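PDB 1UV4: extracellular endo-alpha-(1->5)-L-arabinanase 1 from Bacillus subtilis, which cleaves internal alpha-(1->5)-L-arabinofuranosyl linkages of linear and branched arabinan, contributing to the breakdown of plant cell walls. Local coordinates for residues P187-S201 with P253-V265. Residues are numbered along the deposited sequence; the frame is centred on the assembly and turned at random.
With CA (calcium ion), chain D; EDO (1,2-ethanediol), chain G.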
# COMPACT_ATOMS: atom_id res chain seq x y z
N PRO A 187 -0.05 -2.66 4.22
CA PRO A 187 -1.12 -3.64 4.06
C PRO A 187 -1.83 -3.59 2.71
O PRO A 187 -1.95 -2.57 2.06
CB PRO A 187 -2.09 -3.25 5.17
CG PRO A 187 -1.93 -1.77 5.27
CD PRO A 187 -0.42 -1.57 5.14
N THR A 188 -2.32 -4.78 2.33
CA THR A 188 -3.31 -4.92 1.27
C THR A 188 -4.34 -5.95 1.74
O THR A 188 -4.00 -6.89 2.40
CB THR A 188 -2.65 -5.29 -0.11
OG1 THR A 188 -3.66 -5.25 -1.14
CG2 THR A 188 -2.09 -6.67 -0.14
N LEU A 189 -5.61 -5.69 1.46
CA LEU A 189 -6.70 -6.44 2.05
C LEU A 189 -7.79 -6.62 1.04
O LEU A 189 -8.20 -5.64 0.43
CB LEU A 189 -7.20 -5.66 3.29
CG LEU A 189 -7.90 -6.26 4.52
CD1 LEU A 189 -7.76 -7.73 4.64
CD2 LEU A 189 -7.58 -5.57 5.86
N THR A 190 -8.29 -7.85 0.89
CA THR A 190 -9.34 -8.17 -0.06
C THR A 190 -10.24 -9.24 0.52
O THR A 190 -9.81 -10.01 1.39
CB THR A 190 -8.72 -8.63 -1.40
OG1 THR A 190 -9.74 -8.81 -2.41
CG2 THR A 190 -8.05 -10.01 -1.28
N TYR A 191 -11.48 -9.28 0.05
CA TYR A 191 -12.44 -10.31 0.44
C TYR A 191 -12.67 -11.25 -0.75
O TYR A 191 -13.10 -10.81 -1.83
CB TYR A 191 -13.72 -9.63 0.90
CG TYR A 191 -14.81 -10.58 1.33
CD1 TYR A 191 -14.72 -11.25 2.54
CD2 TYR A 191 -15.88 -10.81 0.50
CE1 TYR A 191 -15.73 -12.14 2.94
CE2 TYR A 191 -16.86 -11.71 0.84
CZ TYR A 191 -16.80 -12.34 2.07
OH TYR A 191 -17.83 -13.22 2.37
N GLN A 192 -12.35 -12.54 -0.57
CA GLN A 192 -12.49 -13.55 -1.63
C GLN A 192 -12.98 -14.83 -0.99
O GLN A 192 -12.43 -15.25 0.02
CB GLN A 192 -11.14 -13.85 -2.29
CG GLN A 192 -10.44 -12.67 -2.83
CD GLN A 192 -11.10 -12.11 -4.07
OE1 GLN A 192 -11.68 -12.86 -4.88
NE2 GLN A 192 -11.05 -10.79 -4.22
N ASN A 193 -14.00 -15.46 -1.59
CA ASN A 193 -14.44 -16.80 -1.16
C ASN A 193 -14.71 -16.93 0.33
O ASN A 193 -14.35 -17.93 0.99
CB ASN A 193 -13.40 -17.85 -1.54
CG ASN A 193 -13.02 -17.78 -2.98
OD1 ASN A 193 -13.88 -17.66 -3.87
ND2 ASN A 193 -11.71 -17.88 -3.24
N GLY A 194 -15.37 -15.94 0.87
CA GLY A 194 -15.84 -16.04 2.22
C GLY A 194 -14.82 -15.69 3.26
O GLY A 194 -15.15 -15.77 4.43
N TYR A 195 -13.61 -15.28 2.84
CA TYR A 195 -12.58 -14.82 3.76
C TYR A 195 -12.04 -13.45 3.43
O TYR A 195 -11.92 -13.08 2.26
CB TYR A 195 -11.36 -15.75 3.81
CG TYR A 195 -11.52 -17.07 4.55
CD1 TYR A 195 -11.36 -17.14 5.92
CD2 TYR A 195 -11.79 -18.24 3.85
CE1 TYR A 195 -11.50 -18.34 6.59
CE2 TYR A 195 -11.94 -19.44 4.51
CZ TYR A 195 -11.77 -19.47 5.87
OH TYR A 195 -11.92 -20.68 6.53
N TYR A 196 -11.69 -12.75 4.48
CA TYR A 196 -10.82 -11.58 4.38
C TYR A 196 -9.38 -12.03 4.37
O TYR A 196 -8.97 -12.87 5.17
CB TYR A 196 -11.10 -10.59 5.51
CG TYR A 196 -12.50 -10.02 5.42
CD1 TYR A 196 -12.80 -8.96 4.57
CD2 TYR A 196 -13.53 -10.56 6.16
CE1 TYR A 196 -14.08 -8.42 4.47
CE2 TYR A 196 -14.82 -10.04 6.07
CZ TYR A 196 -15.09 -8.96 5.23
OH TYR A 196 -16.37 -8.44 5.16
N TYR A 197 -8.60 -11.50 3.43
CA TYR A 197 -7.17 -11.76 3.34
C TYR A 197 -6.38 -10.50 3.53
O TYR A 197 -6.68 -9.49 2.88
CB TYR A 197 -6.79 -12.38 1.98
CG TYR A 197 -7.38 -13.75 1.77
CD1 TYR A 197 -6.71 -14.92 2.20
CD2 TYR A 197 -8.63 -13.90 1.17
CE1 TYR A 197 -7.28 -16.17 2.03
CE2 TYR A 197 -9.22 -15.18 1.01
CZ TYR A 197 -8.54 -16.31 1.43
OH TYR A 197 -9.09 -17.56 1.26
N LEU A 198 -5.40 -10.56 4.41
CA LEU A 198 -4.46 -9.46 4.66
C LEU A 198 -3.06 -9.89 4.22
O LEU A 198 -2.57 -10.93 4.64
CB LEU A 198 -4.43 -9.12 6.12
CG LEU A 198 -3.42 -8.05 6.52
CD1 LEU A 198 -3.73 -6.68 5.92
CD2 LEU A 198 -3.39 -7.94 8.05
N MET A 199 -2.44 -9.14 3.34
CA MET A 199 -1.02 -9.26 3.06
C MET A 199 -0.30 -8.04 3.62
O MET A 199 -0.82 -6.94 3.59
CB MET A 199 -0.74 -9.32 1.57
CG MET A 199 -1.42 -10.39 0.86
SD MET A 199 -0.83 -10.44 -0.88
CE MET A 199 -1.71 -11.83 -1.50
N VAL A 200 0.89 -8.27 4.18
CA VAL A 200 1.74 -7.19 4.66
C VAL A 200 3.15 -7.43 4.13
O VAL A 200 3.50 -8.52 3.70
CB VAL A 200 1.76 -7.09 6.20
CG1 VAL A 200 0.39 -6.89 6.73
CG2 VAL A 200 2.38 -8.32 6.82
N SER A 201 3.94 -6.36 4.06
CA SER A 201 5.38 -6.49 3.87
C SER A 201 6.06 -6.62 5.24
O SER A 201 5.83 -5.79 6.11
CB SER A 201 5.89 -5.25 3.14
OG SER A 201 5.32 -5.17 1.85
N PRO A 253 11.21 -8.18 -1.88
CA PRO A 253 9.86 -7.89 -2.40
C PRO A 253 8.96 -7.31 -1.33
O PRO A 253 9.01 -7.69 -0.18
CB PRO A 253 9.32 -9.23 -2.84
CG PRO A 253 10.09 -10.20 -2.00
CD PRO A 253 11.48 -9.63 -1.90
N GLY A 254 8.14 -6.36 -1.74
CA GLY A 254 7.22 -5.71 -0.82
C GLY A 254 6.41 -4.63 -1.46
O GLY A 254 6.40 -4.49 -2.70
N GLY A 255 5.71 -3.86 -0.64
CA GLY A 255 4.87 -2.82 -1.18
C GLY A 255 3.76 -3.37 -2.04
O GLY A 255 3.28 -2.72 -2.97
N GLN A 256 3.32 -4.59 -1.73
CA GLN A 256 2.40 -5.31 -2.60
C GLN A 256 0.99 -4.76 -2.54
O GLN A 256 0.53 -4.21 -1.53
CB GLN A 256 2.41 -6.78 -2.21
CG GLN A 256 1.67 -7.10 -0.88
CD GLN A 256 2.39 -6.55 0.36
OE1 GLN A 256 3.61 -6.65 0.45
NE2 GLN A 256 1.61 -5.93 1.27
N ASP A 257 0.29 -4.85 -3.68
CA ASP A 257 -1.09 -4.41 -3.75
C ASP A 257 -1.86 -5.33 -4.63
O ASP A 257 -1.34 -5.81 -5.65
CB ASP A 257 -1.14 -2.96 -4.25
CG ASP A 257 -2.41 -2.29 -3.92
OD1 ASP A 257 -3.08 -2.61 -2.90
OD2 ASP A 257 -2.82 -1.40 -4.61
N ILE A 258 -3.05 -5.70 -4.16
CA ILE A 258 -3.97 -6.58 -4.91
C ILE A 258 -4.80 -5.70 -5.80
O ILE A 258 -5.48 -4.75 -5.31
CB ILE A 258 -4.85 -7.39 -3.99
CG1 ILE A 258 -3.99 -8.36 -3.16
CG2 ILE A 258 -5.81 -8.19 -4.83
CD1 ILE A 258 -4.73 -8.89 -1.87
N VAL A 259 -4.76 -5.98 -7.10
CA VAL A 259 -5.39 -5.23 -8.14
C VAL A 259 -6.48 -6.14 -8.81
O VAL A 259 -6.24 -7.29 -9.19
CB VAL A 259 -4.29 -4.68 -9.08
CG1 VAL A 259 -4.93 -4.09 -10.31
CG2 VAL A 259 -3.43 -3.67 -8.33
N ASN A 260 -7.72 -5.64 -8.92
CA ASN A 260 -8.83 -6.42 -9.52
C ASN A 260 -9.06 -7.82 -8.90
O ASN A 260 -9.63 -8.71 -9.53
CB ASN A 260 -8.61 -6.59 -11.04
CG ASN A 260 -8.55 -5.27 -11.80
OD1 ASN A 260 -8.57 -4.18 -11.22
ND2 ASN A 260 -8.50 -5.37 -13.14
N GLY A 261 -8.66 -8.01 -7.66
CA GLY A 261 -8.85 -9.25 -6.96
C GLY A 261 -7.84 -10.34 -7.29
O GLY A 261 -7.56 -11.13 -6.41
N ASN A 262 -7.25 -10.33 -8.50
CA ASN A 262 -6.46 -11.45 -9.04
C ASN A 262 -5.15 -11.10 -9.73
O ASN A 262 -4.69 -11.83 -10.61
CB ASN A 262 -7.33 -12.27 -10.02
CG ASN A 262 -7.73 -11.52 -11.26
OD1 ASN A 262 -7.29 -10.41 -11.52
ND2 ASN A 262 -8.63 -12.14 -12.06
N ILE A 263 -4.61 -9.96 -9.36
CA ILE A 263 -3.30 -9.51 -9.82
C ILE A 263 -2.57 -9.01 -8.61
O ILE A 263 -3.16 -8.27 -7.85
CB ILE A 263 -3.43 -8.36 -10.84
CG1 ILE A 263 -4.24 -8.82 -12.06
CG2 ILE A 263 -2.02 -7.83 -11.21
CD1 ILE A 263 -4.52 -7.72 -13.11
N LEU A 264 -1.31 -9.40 -8.43
CA LEU A 264 -0.48 -8.85 -7.37
C LEU A 264 0.64 -8.05 -7.97
O LEU A 264 1.45 -8.59 -8.72
CB LEU A 264 0.08 -9.98 -6.48
CG LEU A 264 0.71 -9.42 -5.20
CD1 LEU A 264 -0.30 -8.91 -4.22
CD2 LEU A 264 1.65 -10.40 -4.51
N VAL A 265 0.67 -6.77 -7.66
CA VAL A 265 1.78 -5.91 -8.01
C VAL A 265 2.64 -5.75 -6.77
O VAL A 265 2.15 -5.78 -5.64
CB VAL A 265 1.32 -4.51 -8.58
CG1 VAL A 265 0.41 -4.72 -9.80
CG2 VAL A 265 0.63 -3.65 -7.54
CA CA D . -4.92 -1.21 -3.03
C1 EDO G . -7.20 -0.37 -8.35
O1 EDO G . -5.88 -0.65 -7.97
C2 EDO G . -7.93 -1.65 -8.73
O2 EDO G . -9.00 -1.34 -9.58
O HOH W 1 -1.67 -1.49 -0.56
O HOH W 2 -6.01 -3.27 -2.85
O HOH W 3 -5.95 -2.25 -5.34
O HOH W 4 -7.11 -0.20 -2.62
O HOH W 5 -5.31 -0.19 -5.08
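Strand 253-259 packs against the hairpin 187-201 with its axis 6.5 Å from strand 187-192, running the same way at 20°, and Thr188 lies level with Asp257; no backbone-to-backbone hydrogen bond joins them, and each bond has a side-chain partner. Thr188 holds the middle. OG1, anti to the backbone N (chi1 -173°), takes the N-H of Ile258 at 3.1 Å, while the CG2 methyl rests against CG of Gln256, 3.9 Å away. Asp257 grips the calcium through both carboxylate oxygens, OD1 at 2.3 Å and OD2 at 2.6 Å; OD2 is also hydrogen-bonded to Thr16, and Asp77 and Glu135 complete the protein ligands. A water bridges Asp257 OD1 to Pro187 O. As a second-shell group, Thr188 OG1 links the N-H of Ile258 to OE2 of Glu135, whose OE1 binds the calcium.

At the other end, Ser201 OG receives the N-H of Gly255 and donates to OE1 of Gln256 at 2.7 Å, 19° out of the carbonyl plane. The Gln256 chain, bent at its second torsion, brings its amide over to this buried hydroxyl. Apolar side chains also meet: Ile258 CD1 sits 3.6 Å from CG2 of Thr190, the two side chains crossing nearly at right angles, Met199 SD meets Leu264 CD1 at 3.7 Å, and the Met199 methyl CE lies near Ile258 CD1.

These are two adjacent blades of the five-bladed GH43 propeller: 184-192 is an edge strand of one four-stranded sheet, and 250-259 is an edge strand of the next, beside 263-270, next to the central calcium. Met199, on 195-203, and Gln256, from the neighbouring blade, also touch strand 212-220.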